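Local coordinates for reticulocyte binding protein (Streptococcus agalactiae COH1, PDB 3FAW) that probably hydrolyses alpha-1,6-glucosidic linkages of pullulan and related glucans as a secreted, cell-wall-anchored streptococcal pullulanase, at residues Q37-D42 with A53-T57; Q349-A353 with D440-L445; G532-T538 with V581-I586; A759-G765 with D799-P805. All coordinates share one frame; numbering follows the deposited sequence.

The four contacts follow one another along the chain; none nests in or crosses another. Interaction 1 closes ten residues, the rest of the hairpin 40-47/50-55 with its turn, in an N-terminal beta domain. Interaction 2 spans 86 residues within the catalytic TIM barrel, fixing the long loop after strand 312-315 to helix 432-449. Interaction 3, later in the barrel domain, spans 42 residues and sets the loop after helix 518-525 on helix 578-586. Interaction 4 pairs two strands of the C-terminal beta domain across 33 residues. Interactions 3 and 4 have centres 24 Å apart, whereas those of interactions 1 and 4 lie 75 Å apart.

Interaction 1 (Q37-D42 with A53-T57); sequences QVQLKD and ASFTT
With chi1 at 50°, the hydroxyl of Thr56 sits between its own backbone N and carbonyl carbon, where OG1 faces the 37-42 backbone and is gripped twice. OG1 donates to Gln37 O at 2.7 Å, in the carbonyl plane, and accepts from Gln39 N, so a side chain takes a place in the backbone pairing just past the end of strand 53-55. Thr56 N returns a bond to Gln39 O at 3.0 Å, approached nearly along the C=O axis. Leu40 holds CG anti to its backbone N (chi1 -175°), which lays CD1 over one face of the Phe55 ring, 4.0 Å from the centroid; the same methyl meets Ala53 CB. Val38 CG1 comes obliquely to Phe55 CD1 at 3.6 Å, while its CG2 packs against Thr57 O. Tyr111 meets the Phe55 ring edge-to-face, so the face of the hairpin carrying Leu40 and Phe55 turns into the domain interior. On the other side, the aliphatic part of Lys41 lies over the backbone of the partner strand, its CD 3.6 Å from Phe55 O. The Asp42 carboxylate brings OD1 to Ser54 CB at 3.4 Å and also accepts from Gln44. Here the register slips: Ser54 O takes a 2.8 Å bond from Lys41 N and only a weak one from Asp42 N, while Ser54 N donates to Asp42 O. Lys41 and Asp42 thus both face Ser54, a classic beta bulge in an antiparallel beta hairpin.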
loop_
_atom_site.group_PDB
_atom_site.type_symbol
_atom_site.label_atom_id
_atom_site.label_comp_id
_atom_site.label_asym_id
_atom_site.label_seq_id
_atom_site.Cartn_x
_atom_site.Cartn_y
_atom_site.Cartn_z
ATOM N N GLN A 37 26.420 0.377 43.712
ATOM C CA GLN A 37 25.301 0.718 42.780
ATOM C C GLN A 37 25.172 -0.279 41.630
ATOM O O GLN A 37 24.293 -0.135 40.776
ATOM C CB GLN A 37 25.491 2.129 42.208
ATOM C CG GLN A 37 25.569 3.235 43.257
ATOM C CD GLN A 37 24.307 3.360 44.093
ATOM O OE1 GLN A 37 24.376 3.550 45.306
ATOM N NE2 GLN A 37 23.146 3.252 43.448
ATOM N N VAL A 38 26.047 -1.283 41.607
ATOM C CA VAL A 38 26.033 -2.299 40.555
ATOM C C VAL A 38 24.920 -3.312 40.826
ATOM O O VAL A 38 24.950 -4.014 41.840
ATOM C CB VAL A 38 27.391 -3.030 40.465
ATOM C CG1 VAL A 38 27.342 -4.141 39.419
ATOM C CG2 VAL A 38 28.507 -2.040 40.147
ATOM N N GLN A 39 23.937 -3.366 39.925
ATOM C CA GLN A 39 22.806 -4.291 40.045
ATOM C C GLN A 39 22.405 -4.871 38.686
ATOM O O GLN A 39 22.360 -4.153 37.687
ATOM C CB GLN A 39 21.599 -3.587 40.672
ATOM C CG GLN A 39 21.845 -3.043 42.076
ATOM C CD GLN A 39 20.611 -2.398 42.687
ATOM O OE1 GLN A 39 19.581 -2.244 42.030
ATOM N NE2 GLN A 39 20.715 -2.016 43.954
ATOM N N LEU A 40 22.109 -6.169 38.672
ATOM C CA LEU A 40 21.678 -6.886 37.467
ATOM C C LEU A 40 20.244 -6.495 37.078
ATOM O O LEU A 40 19.355 -6.468 37.932
ATOM C CB LEU A 40 21.766 -8.398 37.717
ATOM C CG LEU A 40 21.471 -9.384 36.583
ATOM C CD1 LEU A 40 22.499 -9.269 35.459
ATOM C CD2 LEU A 40 21.440 -10.806 37.140
ATOM N N LYS A 41 20.032 -6.200 35.794
ATOM C CA LYS A 41 18.729 -5.751 35.284
ATOM C C LYS A 41 18.012 -6.843 34.483
ATOM O O LYS A 41 16.850 -7.162 34.744
ATOM C CB LYS A 41 18.904 -4.514 34.396
ATOM C CG LYS A 41 19.375 -3.270 35.131
ATOM C CD LYS A 41 19.623 -2.105 34.169
ATOM C CE LYS A 41 18.336 -1.404 33.755
ATOM N NZ LYS A 41 17.776 -0.552 34.846
ATOM N N ASP A 42 18.712 -7.392 33.494
ATOM C CA ASP A 42 18.160 -8.435 32.631
ATOM C C ASP A 42 19.283 -9.208 31.939
ATOM O O ASP A 42 20.466 -8.927 32.152
ATOM C CB ASP A 42 17.201 -7.823 31.603
ATOM C CG ASP A 42 17.854 -6.737 30.762
ATOM O OD1 ASP A 42 18.635 -7.074 29.845
ATOM O OD2 ASP A 42 17.577 -5.542 31.015
ATOM N N ALA A 53 24.372 -9.917 29.911
ATOM C CA ALA A 53 23.638 -9.474 31.095
ATOM C C ALA A 53 23.758 -7.965 31.234
ATOM O O ALA A 53 24.870 -7.429 31.276
ATOM C CB ALA A 53 24.185 -10.153 32.346
ATOM N N SER A 54 22.619 -7.282 31.311
ATOM C CA SER A 54 22.605 -5.827 31.435
ATOM C C SER A 54 22.597 -5.405 32.904
ATOM O O SER A 54 21.866 -5.971 33.721
ATOM C CB SER A 54 21.398 -5.240 30.712
ATOM O OG SER A 54 21.473 -3.829 30.690
ATOM N N PHE A 55 23.418 -4.412 33.227
ATOM C CA PHE A 55 23.525 -3.887 34.587
ATOM C C PHE A 55 23.152 -2.408 34.620
ATOM O O PHE A 55 23.126 -1.740 33.584
ATOM C CB PHE A 55 24.956 -4.071 35.113
ATOM C CG PHE A 55 25.282 -5.485 35.518
ATOM C CD1 PHE A 55 25.408 -5.826 36.859
ATOM C CD2 PHE A 55 25.456 -6.477 34.557
ATOM C CE1 PHE A 55 25.707 -7.135 37.237
ATOM C CE2 PHE A 55 25.752 -7.784 34.927
ATOM C CZ PHE A 55 25.877 -8.114 36.267
ATOM N N THR A 56 22.852 -1.907 35.816
ATOM C CA THR A 56 22.683 -0.468 36.032
ATOM C C THR A 56 23.977 0.257 35.647
ATOM O O THR A 56 23.949 1.266 34.941
ATOM C CB THR A 56 22.348 -0.149 37.507
ATOM O OG1 THR A 56 23.293 -0.803 38.366
ATOM C CG2 THR A 56 20.936 -0.614 37.857
ATOM N N THR A 57 25.103 -0.276 36.118
ATOM C CA THR A 57 26.429 0.239 35.766
ATOM C C THR A 57 27.521 -0.784 36.091
ATOM O O THR A 57 27.339 -1.638 36.965
ATOM C CB THR A 57 26.741 1.563 36.503
ATOM O OG1 THR A 57 28.097 1.950 36.247
ATOM C CG2 THR A 57 26.529 1.415 38.008
#

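Interaction 2 (Q349-A353 with D440-L445); sequences QSYFA and DSIKYL
Phe352 carries most of this contact, its ring lying against helix 432-449 at Asp440 and Ser441, with Ser441 over one face. From CB the side chain leaves beside the backbone N (chi1 -69°), and CD1 reaches Tyr444 CD2 at 3.9 Å. Farther out, CE1 lies 3.6 Å from Ser441 CA, and CE2 approaches Ser441 CB. At the tip, CZ comes within 3.5 Å of Ser441 N and meets Asp440 CB, which sits at the ring edge in its plane. Ser441 CB stands almost squarely above the ring, 3.9 Å from the centroid and 11° off the normal, a CH-pi contact. The Tyr444 ring crosses that of Phe352 obliquely, the planes at 46°. A water links the backbone of one residue to the side chain of the other, donating to Phe352 O and accepting from Tyr444 OH at 2.7 Å. One residue before Phe352, Tyr351 O packs against Ser441 CB at 3.2 Å. Ser441 OG bonds instead to Val437 O, Leu438 O and Tyr392 OH. The loop is shaped locally by Ser350 OG, which accepts from Ala353 N at 3.0 Å in an ST motif. Tyr220 meets the Phe352 ring and also bonds Asp440 OD2. Aromatic packing and a water bridge thus join a long loop after strand 312-315 to helix 432-449 in the TIM barrel of the alpha-amylase family.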
loop_
_atom_site.group_PDB
_atom_site.type_symbol
_atom_site.label_atom_id
_atom_site.label_comp_id
_atom_site.label_asym_id
_atom_site.label_seq_id
_atom_site.Cartn_x
_atom_site.Cartn_y
_atom_site.Cartn_z
ATOM N N GLN A 349 -5.444 -7.685 9.780
ATOM C CA GLN A 349 -5.667 -8.859 10.612
ATOM C C GLN A 349 -4.975 -10.102 10.032
ATOM O O GLN A 349 -4.383 -10.892 10.776
ATOM C CB GLN A 349 -7.168 -9.103 10.770
ATOM C CG GLN A 349 -7.503 -10.301 11.628
ATOM C CD GLN A 349 -8.959 -10.354 12.012
ATOM O OE1 GLN A 349 -9.214 -10.623 13.277
ATOM N NE2 GLN A 349 -9.847 -10.157 11.182
ATOM N N SER A 350 -5.057 -10.280 8.715
ATOM C CA SER A 350 -4.395 -11.404 8.040
ATOM C C SER A 350 -3.646 -10.936 6.792
ATOM O O SER A 350 -4.016 -9.932 6.172
ATOM C CB SER A 350 -5.409 -12.492 7.662
ATOM O OG SER A 350 -4.767 -13.635 7.102
ATOM N N TYR A 351 -2.592 -11.672 6.443
ATOM C CA TYR A 351 -1.790 -11.392 5.248
ATOM C C TYR A 351 -2.002 -12.425 4.138
ATOM O O TYR A 351 -1.495 -12.252 3.034
ATOM C CB TYR A 351 -0.303 -11.279 5.618
ATOM C CG TYR A 351 -0.000 -10.061 6.467
ATOM C CD1 TYR A 351 -0.343 -8.783 6.024
ATOM C CD2 TYR A 351 0.613 -10.179 7.713
ATOM C CE1 TYR A 351 -0.085 -7.662 6.788
ATOM C CE2 TYR A 351 0.880 -9.052 8.490
ATOM C CZ TYR A 351 0.524 -7.797 8.020
ATOM O OH TYR A 351 0.777 -6.674 8.771
ATOM N N PHE A 352 -2.761 -13.478 4.444
ATOM C CA PHE A 352 -3.134 -14.522 3.480
ATOM C C PHE A 352 -4.640 -14.571 3.231
ATOM O O PHE A 352 -5.081 -14.801 2.105
ATOM C CB PHE A 352 -2.718 -15.903 4.001
ATOM C CG PHE A 352 -1.239 -16.127 4.049
ATOM C CD1 PHE A 352 -0.596 -16.818 3.031
ATOM C CD2 PHE A 352 -0.492 -15.679 5.131
ATOM C CE1 PHE A 352 0.775 -17.046 3.082
ATOM C CE2 PHE A 352 0.877 -15.899 5.186
ATOM C CZ PHE A 352 1.509 -16.584 4.160
ATOM N N ALA A 353 -5.422 -14.393 4.298
ATOM C CA ALA A 353 -6.875 -14.514 4.235
ATOM C C ALA A 353 -7.548 -13.205 3.803
ATOM O O ALA A 353 -7.280 -12.140 4.368
ATOM C CB ALA A 353 -7.420 -14.973 5.579
ATOM N N ASP A 440 6.074 -15.261 1.838
ATOM C CA ASP A 440 5.146 -16.364 1.550
ATOM C C ASP A 440 3.768 -15.868 1.107
ATOM O O ASP A 440 3.151 -16.475 0.234
ATOM C CB ASP A 440 4.967 -17.294 2.757
ATOM C CG ASP A 440 6.246 -18.015 3.152
ATOM O OD1 ASP A 440 7.151 -18.200 2.305
ATOM O OD2 ASP A 440 6.338 -18.397 4.334
ATOM N N SER A 441 3.281 -14.786 1.716
ATOM C CA SER A 441 1.995 -14.204 1.319
ATOM C C SER A 441 2.069 -13.585 -0.079
ATOM O O SER A 441 1.143 -13.733 -0.875
ATOM C CB SER A 441 1.500 -13.177 2.344
ATOM O OG SER A 441 2.538 -12.310 2.755
ATOM N N ILE A 442 3.177 -12.915 -0.383
ATOM C CA ILE A 442 3.394 -12.375 -1.726
ATOM C C ILE A 442 3.434 -13.503 -2.765
ATOM O O ILE A 442 2.854 -13.377 -3.842
ATOM C CB ILE A 442 4.686 -11.521 -1.802
ATOM C CG1 ILE A 442 4.511 -10.203 -1.033
ATOM C CG2 ILE A 442 5.064 -11.237 -3.258
ATOM C CD1 ILE A 442 3.640 -9.161 -1.733
ATOM N N LYS A 443 4.097 -14.609 -2.437
ATOM C CA LYS A 443 4.153 -15.772 -3.332
ATOM C C LYS A 443 2.790 -16.442 -3.497
ATOM O O LYS A 443 2.425 -16.863 -4.599
ATOM C CB LYS A 443 5.153 -16.810 -2.812
ATOM C CG LYS A 443 6.615 -16.431 -2.981
ATOM C CD LYS A 443 7.516 -17.354 -2.172
ATOM C CE LYS A 443 7.582 -18.756 -2.762
ATOM N NZ LYS A 443 8.177 -19.722 -1.804
ATOM N N TYR A 444 2.052 -16.556 -2.398
ATOM C CA TYR A 444 0.713 -17.147 -2.425
ATOM C C TYR A 444 -0.247 -16.296 -3.256
ATOM O O TYR A 444 -0.904 -16.806 -4.166
ATOM C CB TYR A 444 0.173 -17.346 -1.002
ATOM C CG TYR A 444 -1.311 -17.654 -0.945
ATOM C CD1 TYR A 444 -1.800 -18.914 -1.281
ATOM C CD2 TYR A 444 -2.225 -16.679 -0.564
ATOM C CE1 TYR A 444 -3.171 -19.192 -1.229
ATOM C CE2 TYR A 444 -3.586 -16.946 -0.508
ATOM C CZ TYR A 444 -4.058 -18.196 -0.844
ATOM O OH TYR A 444 -5.419 -18.443 -0.783
ATOM N N LEU A 445 -0.314 -15.001 -2.955
ATOM C CA LEU A 445 -1.172 -14.091 -3.713
ATOM C C LEU A 445 -0.817 -14.077 -5.201
ATOM O O LEU A 445 -1.710 -14.096 -6.049
ATOM C CB LEU A 445 -1.120 -12.674 -3.131
ATOM C CG LEU A 445 -1.704 -12.544 -1.716
ATOM C CD1 LEU A 445 -1.375 -11.180 -1.092
ATOM C CD2 LEU A 445 -3.208 -12.803 -1.718
HETATM O O HOH W 1 -6.697 -16.576 0.679
#

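Interaction 3 (G532-T538 with V581-I586); sequences GTPAFIT and VIAKSI
A loop of the catalytic TIM barrel, 532-538, packs on helix 578-586, with Thr538 and Ser585 at the middle of the contact. Their CB atoms meet at 3.6 Å, and Thr538 CG2 lies along the helix against Ser585 CB and Ile582 CA. Thr538 OG1, held between its own backbone N and carbonyl carbon (chi1 54°), turns back into the loop and accepts from Ala535 N at 2.7 Å. Thr538 N in turn donates to Ala535 O, so this corner of the loop is fastened twice. Ser585 OG lies beside its backbone N (chi1 -65°) and donates to Val581 O at 2.7 Å, while Ser585 N reaches that oxygen from the opposite face of its carbonyl plane. No direct hydrogen bond crosses the contact; a water does the polar bridging: it donates to Ser585 OG and also bonds Thr538 OG1, while its link to Thr533 O is doubtfully short. Gly532 comes so close that its CA lies 4.0 Å from Lys584 CG and its O 3.3 Å from Ser585 CA, a CA-H...O contact with a 157° angle at the hydrogen. Elsewhere the CD1 methyls of Ile537 and Ile582 touch at 4.2 Å, their side chains crossing at about a right angle; past Ser585, Ile586 CG2 packs on Thr538 O. Ile537 and Ile582 continue onto helix 590-609 through Met607 and Ile597, while Ile537 and Val581 also touch Lys525 of helix 518-525, placing the contact among three helices.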
loop_
_atom_site.group_PDB
_atom_site.type_symbol
_atom_site.label_atom_id
_atom_site.label_comp_id
_atom_site.label_asym_id
_atom_site.label_seq_id
_atom_site.Cartn_x
_atom_site.Cartn_y
_atom_site.Cartn_z
ATOM N N GLY A 532 -2.553 22.756 0.085
ATOM C CA GLY A 532 -3.355 23.961 -0.134
ATOM C C GLY A 532 -2.552 25.191 -0.526
ATOM O O GLY A 532 -3.127 26.226 -0.850
ATOM N N THR A 533 -1.224 25.091 -0.501
ATOM C CA THR A 533 -0.365 26.185 -0.954
ATOM C C THR A 533 -0.332 26.230 -2.482
ATOM O O THR A 533 -0.180 25.189 -3.119
ATOM C CB THR A 533 1.069 26.029 -0.431
ATOM O OG1 THR A 533 1.038 25.833 0.986
ATOM C CG2 THR A 533 1.897 27.274 -0.748
ATOM N N PRO A 534 -0.496 27.429 -3.077
ATOM C CA PRO A 534 -0.419 27.555 -4.539
ATOM C C PRO A 534 0.861 26.960 -5.141
ATOM O O PRO A 534 1.958 27.200 -4.635
ATOM C CB PRO A 534 -0.467 29.071 -4.762
ATOM C CG PRO A 534 -1.187 29.600 -3.586
ATOM C CD PRO A 534 -0.796 28.722 -2.435
ATOM N N ALA A 535 0.696 26.177 -6.206
ATOM C CA ALA A 535 1.801 25.519 -6.899
ATOM C C ALA A 535 1.609 25.695 -8.410
ATOM O O ALA A 535 0.887 26.600 -8.828
ATOM C CB ALA A 535 1.870 24.046 -6.508
ATOM N N PHE A 536 2.235 24.846 -9.226
ATOM C CA PHE A 536 2.279 25.083 -10.678
ATOM C C PHE A 536 0.906 25.268 -11.340
ATOM O O PHE A 536 0.711 26.227 -12.082
ATOM C CB PHE A 536 3.043 23.972 -11.402
ATOM C CG PHE A 536 3.428 24.329 -12.815
ATOM C CD1 PHE A 536 4.509 25.168 -13.060
ATOM C CD2 PHE A 536 2.713 23.832 -13.895
ATOM C CE1 PHE A 536 4.867 25.506 -14.356
ATOM C CE2 PHE A 536 3.068 24.163 -15.201
ATOM C CZ PHE A 536 4.143 25.004 -15.431
ATOM N N ILE A 537 -0.032 24.357 -11.082
ATOM C CA ILE A 537 -1.363 24.432 -11.699
ATOM C C ILE A 537 -2.392 25.210 -10.859
ATOM O O ILE A 537 -3.561 25.275 -11.236
ATOM C CB ILE A 537 -1.931 23.024 -12.058
ATOM C CG1 ILE A 537 -2.410 22.267 -10.808
ATOM C CG2 ILE A 537 -0.895 22.221 -12.850
ATOM C CD1 ILE A 537 -2.849 20.827 -11.077
ATOM N N THR A 538 -1.957 25.796 -9.741
ATOM C CA THR A 538 -2.851 26.537 -8.840
ATOM C C THR A 538 -2.336 27.952 -8.523
ATOM O O THR A 538 -2.592 28.491 -7.440
ATOM C CB THR A 538 -3.087 25.760 -7.523
ATOM O OG1 THR A 538 -1.828 25.424 -6.930
ATOM C CG2 THR A 538 -3.882 24.482 -7.789
ATOM N N VAL A 581 -8.335 19.957 -3.734
ATOM C CA VAL A 581 -7.088 20.656 -3.400
ATOM C C VAL A 581 -6.849 21.845 -4.342
ATOM O O VAL A 581 -6.315 22.872 -3.930
ATOM C CB VAL A 581 -5.870 19.697 -3.405
ATOM C CG1 VAL A 581 -5.459 19.325 -4.836
ATOM C CG2 VAL A 581 -4.706 20.313 -2.648
ATOM N N ILE A 582 -7.258 21.708 -5.600
ATOM C CA ILE A 582 -7.225 22.827 -6.544
ATOM C C ILE A 582 -8.136 23.965 -6.073
ATOM O O ILE A 582 -7.715 25.118 -6.041
ATOM C CB ILE A 582 -7.615 22.386 -7.975
ATOM C CG1 ILE A 582 -6.459 21.615 -8.619
ATOM C CG2 ILE A 582 -7.979 23.597 -8.839
ATOM C CD1 ILE A 582 -6.832 20.893 -9.904
ATOM N N ALA A 583 -9.370 23.630 -5.695
ATOM C CA ALA A 583 -10.342 24.619 -5.214
ATOM C C ALA A 583 -9.869 25.303 -3.931
ATOM O O ALA A 583 -10.070 26.511 -3.748
ATOM C CB ALA A 583 -11.703 23.965 -4.991
ATOM N N LYS A 584 -9.250 24.521 -3.048
ATOM C CA LYS A 584 -8.656 25.048 -1.818
ATOM C C LYS A 584 -7.464 25.951 -2.117
ATOM O O LYS A 584 -7.339 27.029 -1.534
ATOM C CB LYS A 584 -8.215 23.899 -0.897
ATOM C CG LYS A 584 -7.349 24.323 0.294
ATOM C CD LYS A 584 -8.080 25.267 1.238
ATOM C CE LYS A 584 -7.197 25.673 2.414
ATOM N NZ LYS A 584 -7.914 26.566 3.368
ATOM N N SER A 585 -6.601 25.509 -3.030
ATOM C CA SER A 585 -5.356 26.224 -3.333
ATOM C C SER A 585 -5.589 27.604 -3.950
ATOM O O SER A 585 -4.901 28.564 -3.602
ATOM C CB SER A 585 -4.460 25.378 -4.237
ATOM O OG SER A 585 -4.028 24.207 -3.557
ATOM N N ILE A 586 -6.560 27.693 -4.856
ATOM C CA ILE A 586 -6.956 28.976 -5.457
ATOM C C ILE A 586 -8.011 29.719 -4.627
ATOM O O ILE A 586 -8.333 30.870 -4.928
ATOM C CB ILE A 586 -7.486 28.800 -6.916
ATOM C CG1 ILE A 586 -8.845 28.088 -6.942
ATOM C CG2 ILE A 586 -6.470 28.050 -7.765
ATOM C CD1 ILE A 586 -9.347 27.747 -8.341
HETATM O O HOH W 2 -1.615 23.912 -4.743
#

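Interaction 4 (A759-G765 with D799-P805)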
loop_
_atom_site.group_PDB
_atom_site.type_symbol
_atom_site.label_atom_id
_atom_site.label_comp_id
_atom_site.label_asym_id
_atom_site.label_seq_id
_atom_site.Cartn_x
_atom_site.Cartn_y
_atom_site.Cartn_z
ATOM N N ALA A 759 -2.928 34.893 -21.241
ATOM C CA ALA A 759 -2.315 34.278 -22.415
ATOM C C ALA A 759 -0.800 34.479 -22.393
ATOM O O ALA A 759 -0.310 35.482 -21.860
ATOM C CB ALA A 759 -2.910 34.859 -23.691
ATOM N N ARG A 760 -0.065 33.512 -22.948
ATOM C CA ARG A 760 1.399 33.570 -23.007
ATOM C C ARG A 760 1.913 33.167 -24.381
ATOM O O ARG A 760 1.466 32.169 -24.948
ATOM C CB ARG A 760 2.029 32.655 -21.953
ATOM C CG ARG A 760 1.656 32.977 -20.511
ATOM C CD ARG A 760 2.256 34.294 -20.032
ATOM N NE ARG A 760 3.712 34.225 -19.912
ATOM C CZ ARG A 760 4.370 33.714 -18.871
ATOM N NH1 ARG A 760 3.718 33.203 -17.835
ATOM N NH2 ARG A 760 5.695 33.706 -18.864
ATOM N N ASN A 761 2.851 33.952 -24.904
ATOM C CA ASN A 761 3.571 33.611 -26.131
ATOM C C ASN A 761 4.786 32.764 -25.779
ATOM O O ASN A 761 5.640 33.201 -25.007
ATOM C CB ASN A 761 4.010 34.882 -26.871
ATOM C CG ASN A 761 4.825 34.588 -28.130
ATOM O OD1 ASN A 761 5.995 34.208 -28.053
ATOM N ND2 ASN A 761 4.218 34.795 -29.292
ATOM N N VAL A 762 4.851 31.555 -26.333
ATOM C CA VAL A 762 5.999 30.664 -26.147
ATOM C C VAL A 762 6.922 30.739 -27.365
ATOM O O VAL A 762 6.525 30.384 -28.476
ATOM C CB VAL A 762 5.548 29.203 -25.934
ATOM C CG1 VAL A 762 6.753 28.279 -25.819
ATOM C CG2 VAL A 762 4.678 29.091 -24.688
ATOM N N LEU A 763 8.155 31.194 -27.147
ATOM C CA LEU A 763 9.139 31.340 -28.224
ATOM C C LEU A 763 9.719 29.980 -28.643
ATOM O O LEU A 763 10.088 29.167 -27.798
ATOM C CB LEU A 763 10.260 32.284 -27.775
ATOM C CG LEU A 763 11.386 32.620 -28.756
ATOM C CD1 LEU A 763 10.857 33.211 -30.063
ATOM C CD2 LEU A 763 12.360 33.579 -28.094
ATOM N N LEU A 764 9.783 29.740 -29.952
ATOM C CA LEU A 764 10.379 28.517 -30.502
ATOM C C LEU A 764 11.749 28.798 -31.118
ATOM O O LEU A 764 12.696 28.038 -30.908
ATOM C CB LEU A 764 9.449 27.881 -31.544
ATOM C CG LEU A 764 8.072 27.451 -31.024
ATOM C CD1 LEU A 764 7.243 26.794 -32.129
ATOM C CD2 LEU A 764 8.208 26.516 -29.834
ATOM N N GLY A 765 11.852 29.889 -31.875
ATOM C CA GLY A 765 13.119 30.283 -32.492
ATOM C C GLY A 765 13.575 29.275 -33.532
ATOM O O GLY A 765 12.811 28.394 -33.926
ATOM N N ASP A 799 7.607 32.454 -35.395
ATOM C CA ASP A 799 8.508 31.528 -34.690
ATOM C C ASP A 799 8.095 31.352 -33.220
ATOM O O ASP A 799 8.936 31.199 -32.332
ATOM C CB ASP A 799 9.972 31.988 -34.812
ATOM C CG ASP A 799 10.264 33.273 -34.043
ATOM O OD1 ASP A 799 9.318 33.889 -33.508
ATOM O OD2 ASP A 799 11.449 33.666 -33.966
ATOM N N SER A 800 6.788 31.374 -32.975
ATOM C CA SER A 800 6.262 31.216 -31.626
ATOM C C SER A 800 4.829 30.706 -31.647
ATOM O O SER A 800 4.202 30.606 -32.708
ATOM C CB SER A 800 6.356 32.541 -30.852
ATOM O OG SER A 800 5.690 33.600 -31.523
ATOM N N LEU A 801 4.343 30.356 -30.460
ATOM C CA LEU A 801 2.962 29.931 -30.237
ATOM C C LEU A 801 2.317 30.868 -29.221
ATOM O O LEU A 801 2.919 31.171 -28.195
ATOM C CB LEU A 801 2.932 28.499 -29.692
ATOM C CG LEU A 801 2.854 27.351 -30.701
ATOM C CD1 LEU A 801 3.896 27.483 -31.798
ATOM C CD2 LEU A 801 2.997 26.024 -29.976
ATOM N N LEU A 802 1.104 31.330 -29.513
ATOM C CA LEU A 802 0.312 32.099 -28.559
ATOM C C LEU A 802 -0.725 31.171 -27.938
ATOM O O LEU A 802 -1.613 30.669 -28.635
ATOM C CB LEU A 802 -0.377 33.282 -29.244
ATOM C CG LEU A 802 -1.283 34.167 -28.381
ATOM C CD1 LEU A 802 -0.532 34.719 -27.167
ATOM C CD2 LEU A 802 -1.857 35.302 -29.219
ATOM N N ILE A 803 -0.612 30.949 -26.632
ATOM C CA ILE A 803 -1.450 29.975 -25.939
ATOM C C ILE A 803 -2.367 30.649 -24.923
ATOM O O ILE A 803 -1.923 31.479 -24.127
ATOM C CB ILE A 803 -0.592 28.900 -25.235
ATOM C CG1 ILE A 803 0.315 28.201 -26.254
ATOM C CG2 ILE A 803 -1.488 27.881 -24.520
ATOM C CD1 ILE A 803 1.227 27.166 -25.647
ATOM N N ASP A 804 -3.648 30.281 -24.968
ATOM C CA ASP A 804 -4.661 30.798 -24.041
ATOM C C ASP A 804 -4.333 30.445 -22.586
ATOM O O ASP A 804 -3.642 29.462 -22.326
ATOM C CB ASP A 804 -6.043 30.214 -24.379
ATOM C CG ASP A 804 -6.748 30.947 -25.516
ATOM O OD1 ASP A 804 -6.083 31.597 -26.353
ATOM O OD2 ASP A 804 -7.993 30.850 -25.572
ATOM N N PRO A 805 -4.847 31.235 -21.627
ATOM C CA PRO A 805 -4.664 30.875 -20.215
ATOM C C PRO A 805 -5.278 29.517 -19.853
ATOM O O PRO A 805 -6.285 29.118 -20.439
ATOM C CB PRO A 805 -5.383 32.003 -19.464
ATOM C CG PRO A 805 -6.275 32.650 -20.464
ATOM C CD PRO A 805 -5.613 32.482 -21.788
#
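Leu764 and Leu801 press their CD1 methyls together at 3.4 Å, tighter than usual carbon contact, the side chains slanting across each other at one end of an antiparallel strand pair, 760-763 with 800-803, in the C-terminal beta domain. On the same face Val762 and Ile803 also meet at an oblique angle, Val762 CG2 against Ile803 CD1 at 4.1 Å. Phe752 of strand 748-754 touches Val762, Leu801 and Ile803, so this face packs on the neighbouring five-stranded sheet. The Arg760 side chain leaves from it too, its guanidinium group paired with Asp756, Asp729 and Asp734, which would probably favour the charged form of each partner. The opposite face carries Asn761, Leu763, Ser800 and Leu802. There Leu763 CD1 slants across the Asp799 carboxylate, 3.8 Å from OD1, and Leu802 CD1 lies over Arg760 O. Beyond the strands, Ala759 CB meets Pro805 CD. The backbones pair regularly: Arg760 N and O exchange bonds with Ile803 O and N, and Val762 does the same with Leu801, the Val762 N to Leu801 O bond being short at 2.7 Å. At the end next to Leu764 the pairing closes on Asp799 O, which takes Leu764 N and Gly765 N from one face of its plane. Across the face with Leu763 the amide of Asn761 reaches diagonally to Ser800: with CG anti to the backbone N (chi1 177°), ND2 donates to Ser800 OG at 2.9 Å, the hydroxyl oxygen lying close to the amide plane.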